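Long-range contact in ORF10 (Moritella marina, PDB 6RIW), which probably elongates acyl chains in polyunsaturated fatty acid synthesis, this chain being its ketosynthase-chain length factor didomain: residues A[43-57]-A[591-603]. Sequence-based numbering, arbitrary orientation.
Sequences VDPAKYTANKGDTDK and YRGRVNLTTQIED
This contact belongs to the interface of the didomain: a loop of the N-terminal ketosynthase-family half, 43-57, lies against the junction of helices 589-595 and 597-608 of the second half, where D56 and R594, Y48 and T599, and K47 and E602 meet. R594 grips D56 side-on, NE to OD1 (2.9 Å, nearly straight at 167°) and NH2 to the syn lone pair of OD2 (2.8 Å). The R594 chain runs extended as far as NE, and a near-perpendicular turn at chi4 (87°) sets its NE/NH2 edge to the carboxylate. R594 NH1 also forms a salt bridge with D626, and K625 NZ one with D56 OD2. A leucine in its place would probably leave buried D56 without this two-point grip and strip D626 of the R594 charge. Y48 pushes its ring between V595, T598 and T599: V595 O lies at the ring edge, 3.4 Å from CE2, while OH shares a 2.6 Å hydrogen bond with T599 OG1. At the exposed end, K47 NZ pairs with E602 OE1 at 3.1 Å. One water joins D56 O, K57 NZ and T598 OG1, the last also bonded by K625. Helix 614-628 backs the second-half helices, while helices 129-148 and 228-237 pack against R592.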
loop_
_atom_site.group_PDB
_atom_site.type_symbol
_atom_site.label_atom_id
_atom_site.label_comp_id
_atom_site.label_asym_id
_atom_site.label_seq_id
_atom_site.Cartn_x
_atom_site.Cartn_y
_atom_site.Cartn_z
ATOM N N VAL A 43 -0.010 24.473 -4.567
ATOM C CA VAL A 43 0.861 25.640 -4.437
ATOM C C VAL A 43 1.311 26.003 -5.848
ATOM O O VAL A 43 1.162 25.217 -6.785
ATOM C CB VAL A 43 2.109 25.358 -3.570
ATOM C CG1 VAL A 43 1.740 25.081 -2.108
ATOM C CG2 VAL A 43 2.871 24.183 -4.174
ATOM N N ASP A 44 1.888 27.188 -6.002
ATOM C CA ASP A 44 2.509 27.579 -7.271
ATOM C C ASP A 44 3.740 26.714 -7.514
ATOM O O ASP A 44 4.705 26.814 -6.742
ATOM C CB ASP A 44 2.869 29.071 -7.217
ATOM C CG ASP A 44 3.675 29.558 -8.436
ATOM O OD1 ASP A 44 3.913 28.789 -9.390
ATOM O OD2 ASP A 44 4.062 30.755 -8.430
ATOM N N PRO A 45 3.755 25.855 -8.544
ATOM C CA PRO A 45 4.901 24.941 -8.724
ATOM C C PRO A 45 6.228 25.655 -8.936
ATOM O O PRO A 45 7.277 25.126 -8.544
ATOM C CB PRO A 45 4.503 24.118 -9.961
ATOM C CG PRO A 45 2.996 24.211 -10.000
ATOM C CD PRO A 45 2.678 25.589 -9.518
ATOM N N ALA A 46 6.215 26.849 -9.535
ATOM C CA ALA A 46 7.467 27.566 -9.779
ATOM C C ALA A 46 8.206 27.887 -8.485
ATOM O O ALA A 46 9.438 27.942 -8.479
ATOM C CB ALA A 46 7.192 28.856 -10.564
ATOM N N LYS A 47 7.476 28.103 -7.380
ATOM C CA LYS A 47 8.116 28.362 -6.087
ATOM C C LYS A 47 8.888 27.156 -5.558
ATOM O O LYS A 47 9.677 27.304 -4.618
ATOM C CB LYS A 47 7.070 28.774 -5.046
ATOM C CG LYS A 47 6.428 30.121 -5.314
ATOM C CD LYS A 47 7.284 31.245 -4.745
ATOM C CE LYS A 47 6.740 32.620 -5.137
ATOM N NZ LYS A 47 7.691 33.697 -4.733
ATOM N N TYR A 48 8.636 25.967 -6.098
ATOM C CA TYR A 48 9.278 24.747 -5.627
ATOM C C TYR A 48 10.181 24.136 -6.686
ATOM O O TYR A 48 10.668 23.013 -6.496
ATOM C CB TYR A 48 8.213 23.735 -5.169
ATOM C CG TYR A 48 7.551 24.186 -3.889
ATOM C CD1 TYR A 48 6.454 25.037 -3.918
ATOM C CD2 TYR A 48 8.067 23.813 -2.645
ATOM C CE1 TYR A 48 5.863 25.481 -2.742
ATOM C CE2 TYR A 48 7.489 24.271 -1.451
ATOM C CZ TYR A 48 6.381 25.100 -1.516
ATOM O OH TYR A 48 5.765 25.550 -0.358
ATOM N N THR A 49 10.408 24.844 -7.796
ATOM C CA THR A 49 11.198 24.342 -8.916
ATOM C C THR A 49 12.587 24.971 -8.882
ATOM O O THR A 49 12.722 26.193 -8.748
ATOM C CB THR A 49 10.512 24.655 -10.256
ATOM O OG1 THR A 49 9.186 24.091 -10.282
ATOM C CG2 THR A 49 11.313 24.085 -11.428
ATOM N N ALA A 50 13.618 24.136 -8.993
ATOM C CA ALA A 50 14.985 24.630 -9.113
ATOM C C ALA A 50 15.809 23.647 -9.933
ATOM O O ALA A 50 15.272 22.979 -10.822
ATOM C CB ALA A 50 15.595 24.845 -7.730
ATOM N N ASN A 51 17.095 23.522 -9.636
ATOM C CA ASN A 51 17.963 22.579 -10.324
ATOM C C ASN A 51 18.115 21.285 -9.527
ATOM O O ASN A 51 17.826 21.211 -8.327
ATOM C CB ASN A 51 19.346 23.194 -10.576
ATOM C CG ASN A 51 19.270 24.547 -11.265
ATOM O OD1 ASN A 51 19.617 25.579 -10.682
ATOM N ND2 ASN A 51 18.812 24.548 -12.507
ATOM N N LYS A 52 18.603 20.262 -10.228
ATOM C CA LYS A 52 18.917 18.983 -9.607
ATOM C C LYS A 52 19.911 19.168 -8.469
ATOM O O LYS A 52 20.892 19.905 -8.594
ATOM C CB LYS A 52 19.493 18.023 -10.652
ATOM C CG LYS A 52 19.913 16.684 -10.096
ATOM C CD LYS A 52 19.679 15.604 -11.119
ATOM C CE LYS A 52 20.399 15.934 -12.406
ATOM N NZ LYS A 52 21.835 16.220 -12.137
ATOM N N GLY A 53 19.644 18.498 -7.347
ATOM C CA GLY A 53 20.474 18.621 -6.169
ATOM C C GLY A 53 20.054 19.698 -5.191
ATOM O O GLY A 53 20.627 19.766 -4.095
ATOM N N ASP A 54 19.068 20.533 -5.536
ATOM C CA ASP A 54 18.645 21.623 -4.664
ATOM C C ASP A 54 17.645 21.122 -3.628
ATOM O O ASP A 54 16.669 20.450 -3.969
ATOM C CB ASP A 54 18.029 22.758 -5.484
ATOM C CG ASP A 54 19.065 23.499 -6.328
ATOM O OD1 ASP A 54 20.277 23.236 -6.150
ATOM O OD2 ASP A 54 18.670 24.336 -7.172
ATOM N N THR A 55 17.879 21.471 -2.368
ATOM C CA THR A 55 17.082 20.926 -1.270
ATOM C C THR A 55 15.662 21.484 -1.273
ATOM O O THR A 55 15.454 22.684 -1.468
ATOM C CB THR A 55 17.740 21.257 0.070
ATOM O OG1 THR A 55 19.140 20.953 0.017
ATOM C CG2 THR A 55 17.093 20.454 1.183
ATOM N N ASP A 56 14.691 20.604 -1.003
ATOM C CA ASP A 56 13.264 20.947 -0.937
ATOM C C ASP A 56 12.754 21.520 -2.259
ATOM O O ASP A 56 11.805 22.307 -2.272
ATOM C CB ASP A 56 12.944 21.915 0.212
ATOM C CG ASP A 56 13.443 21.419 1.583
ATOM O OD1 ASP A 56 13.356 20.212 1.890
ATOM O OD2 ASP A 56 13.931 22.256 2.363
ATOM N N LYS A 57 13.355 21.100 -3.381
ATOM C CA LYS A 57 12.956 21.543 -4.713
ATOM C C LYS A 57 12.846 20.341 -5.646
ATOM O O LYS A 57 13.573 19.356 -5.497
ATOM C CB LYS A 57 13.976 22.540 -5.309
ATOM C CG LYS A 57 14.268 23.735 -4.452
ATOM C CD LYS A 57 13.131 24.734 -4.516
ATOM C CE LYS A 57 13.534 26.029 -3.827
ATOM N NZ LYS A 57 12.370 26.912 -3.577
ATOM N N TYR A 591 6.868 15.180 6.010
ATOM C CA TYR A 591 7.803 15.609 4.978
ATOM C C TYR A 591 7.292 16.849 4.242
ATOM O O TYR A 591 8.013 17.853 4.108
ATOM C CB TYR A 591 8.083 14.473 3.999
ATOM C CG TYR A 591 8.987 14.952 2.906
ATOM C CD1 TYR A 591 10.287 15.344 3.188
ATOM C CD2 TYR A 591 8.526 15.065 1.599
ATOM C CE1 TYR A 591 11.119 15.842 2.189
ATOM C CE2 TYR A 591 9.348 15.546 0.595
ATOM C CZ TYR A 591 10.642 15.931 0.901
ATOM O OH TYR A 591 11.450 16.413 -0.095
ATOM N N ARG A 592 6.058 16.806 3.739
ATOM C CA ARG A 592 5.491 18.040 3.187
ATOM C C ARG A 592 5.276 19.081 4.285
ATOM O O ARG A 592 5.366 20.292 4.029
ATOM C CB ARG A 592 4.177 17.758 2.449
ATOM C CG ARG A 592 3.615 19.034 1.795
ATOM C CD ARG A 592 2.443 18.787 0.857
ATOM N NE ARG A 592 1.962 20.088 0.373
ATOM C CZ ARG A 592 1.273 20.271 -0.750
ATOM N NH1 ARG A 592 0.970 19.240 -1.518
ATOM N NH2 ARG A 592 0.891 21.496 -1.105
ATOM N N GLY A 593 5.003 18.632 5.511
ATOM C CA GLY A 593 4.960 19.551 6.636
ATOM C C GLY A 593 6.200 20.420 6.726
ATOM O O GLY A 593 6.120 21.592 7.102
ATOM N N ARG A 594 7.359 19.866 6.367
ATOM C CA ARG A 594 8.583 20.665 6.277
ATOM C C ARG A 594 8.646 21.464 4.972
ATOM O O ARG A 594 8.847 22.687 4.972
ATOM C CB ARG A 594 9.797 19.736 6.397
ATOM C CG ARG A 594 11.139 20.367 5.999
ATOM C CD ARG A 594 12.194 19.363 5.509
ATOM N NE ARG A 594 13.241 20.123 4.821
ATOM C CZ ARG A 594 14.297 20.666 5.418
ATOM N NH1 ARG A 594 14.489 20.489 6.712
ATOM N NH2 ARG A 594 15.163 21.390 4.709
ATOM N N VAL A 595 8.472 20.788 3.851
ATOM C CA VAL A 595 8.763 21.391 2.548
ATOM C C VAL A 595 7.879 22.609 2.298
ATOM O O VAL A 595 8.337 23.642 1.782
ATOM C CB VAL A 595 8.599 20.333 1.446
ATOM C CG1 VAL A 595 8.496 20.983 0.094
ATOM C CG2 VAL A 595 9.763 19.320 1.510
ATOM N N ASN A 596 6.616 22.527 2.703
ATOM C CA ASN A 596 5.648 23.570 2.364
ATOM C C ASN A 596 5.908 24.872 3.115
ATOM O O ASN A 596 5.390 25.926 2.714
ATOM C CB ASN A 596 4.239 23.050 2.650
ATOM C CG ASN A 596 3.210 23.564 1.671
ATOM O OD1 ASN A 596 2.430 22.785 1.120
ATOM N ND2 ASN A 596 3.158 24.893 1.491
ATOM N N LEU A 597 6.722 24.838 4.172
ATOM C CA LEU A 597 7.013 26.070 4.891
ATOM C C LEU A 597 7.722 27.098 4.004
ATOM O O LEU A 597 7.723 28.276 4.351
ATOM C CB LEU A 597 7.837 25.779 6.149
ATOM C CG LEU A 597 7.048 25.022 7.228
ATOM C CD1 LEU A 597 7.988 24.579 8.370
ATOM C CD2 LEU A 597 5.961 25.901 7.774
ATOM N N THR A 598 8.322 26.669 2.884
ATOM C CA THR A 598 8.859 27.587 1.868
ATOM C C THR A 598 7.881 28.713 1.528
ATOM O O THR A 598 8.212 29.903 1.614
ATOM C CB THR A 598 9.199 26.809 0.589
ATOM O OG1 THR A 598 10.325 25.961 0.837
ATOM C CG2 THR A 598 9.540 27.768 -0.559
ATOM N N THR A 599 6.678 28.358 1.106
ATOM C CA THR A 599 5.732 29.401 0.743
ATOM C C THR A 599 4.913 29.854 1.929
ATOM O O THR A 599 4.456 31.003 1.950
ATOM C CB THR A 599 4.804 28.927 -0.385
ATOM O OG1 THR A 599 4.254 27.643 -0.059
ATOM C CG2 THR A 599 5.579 28.826 -1.697
ATOM N N GLN A 600 4.728 28.996 2.939
ATOM C CA GLN A 600 4.001 29.444 4.125
ATOM C C GLN A 600 4.725 30.588 4.825
ATOM O O GLN A 600 4.090 31.572 5.230
ATOM C CB GLN A 600 3.791 28.293 5.099
ATOM C CG GLN A 600 2.760 27.318 4.614
ATOM C CD GLN A 600 2.727 26.114 5.497
ATOM O OE1 GLN A 600 3.401 25.119 5.208
ATOM N NE2 GLN A 600 1.978 26.203 6.610
ATOM N N ILE A 601 6.050 30.485 4.977
ATOM C CA ILE A 601 6.787 31.542 5.674
ATOM C C ILE A 601 6.904 32.776 4.784
ATOM O O ILE A 601 6.757 33.909 5.251
ATOM C CB ILE A 601 8.181 31.046 6.113
ATOM C CG1 ILE A 601 8.071 29.871 7.093
ATOM C CG2 ILE A 601 8.969 32.190 6.738
ATOM C CD1 ILE A 601 7.660 30.264 8.465
ATOM N N GLU A 602 7.158 32.579 3.492
ATOM C CA GLU A 602 7.203 33.731 2.588
ATOM C C GLU A 602 5.892 34.509 2.633
ATOM O O GLU A 602 5.891 35.741 2.783
ATOM C CB GLU A 602 7.524 33.288 1.161
ATOM C CG GLU A 602 7.602 34.458 0.182
ATOM C CD GLU A 602 7.919 34.032 -1.247
ATOM O OE1 GLU A 602 7.348 33.028 -1.740
ATOM O OE2 GLU A 602 8.737 34.725 -1.890
ATOM N N ASP A 603 4.760 33.798 2.528
ATOM C CA ASP A 603 3.453 34.453 2.566
ATOM C C ASP A 603 3.216 35.173 3.884
ATOM O O ASP A 603 2.635 36.266 3.908
ATOM C CB ASP A 603 2.339 33.431 2.333
ATOM C CG ASP A 603 2.263 32.960 0.896
ATOM O OD1 ASP A 603 2.971 33.531 0.029
ATOM O OD2 ASP A 603 1.498 32.002 0.631
HETATM O O HOH W 1 13.573 17.868 0.903
HETATM O O HOH W 2 11.594 24.814 -1.576
#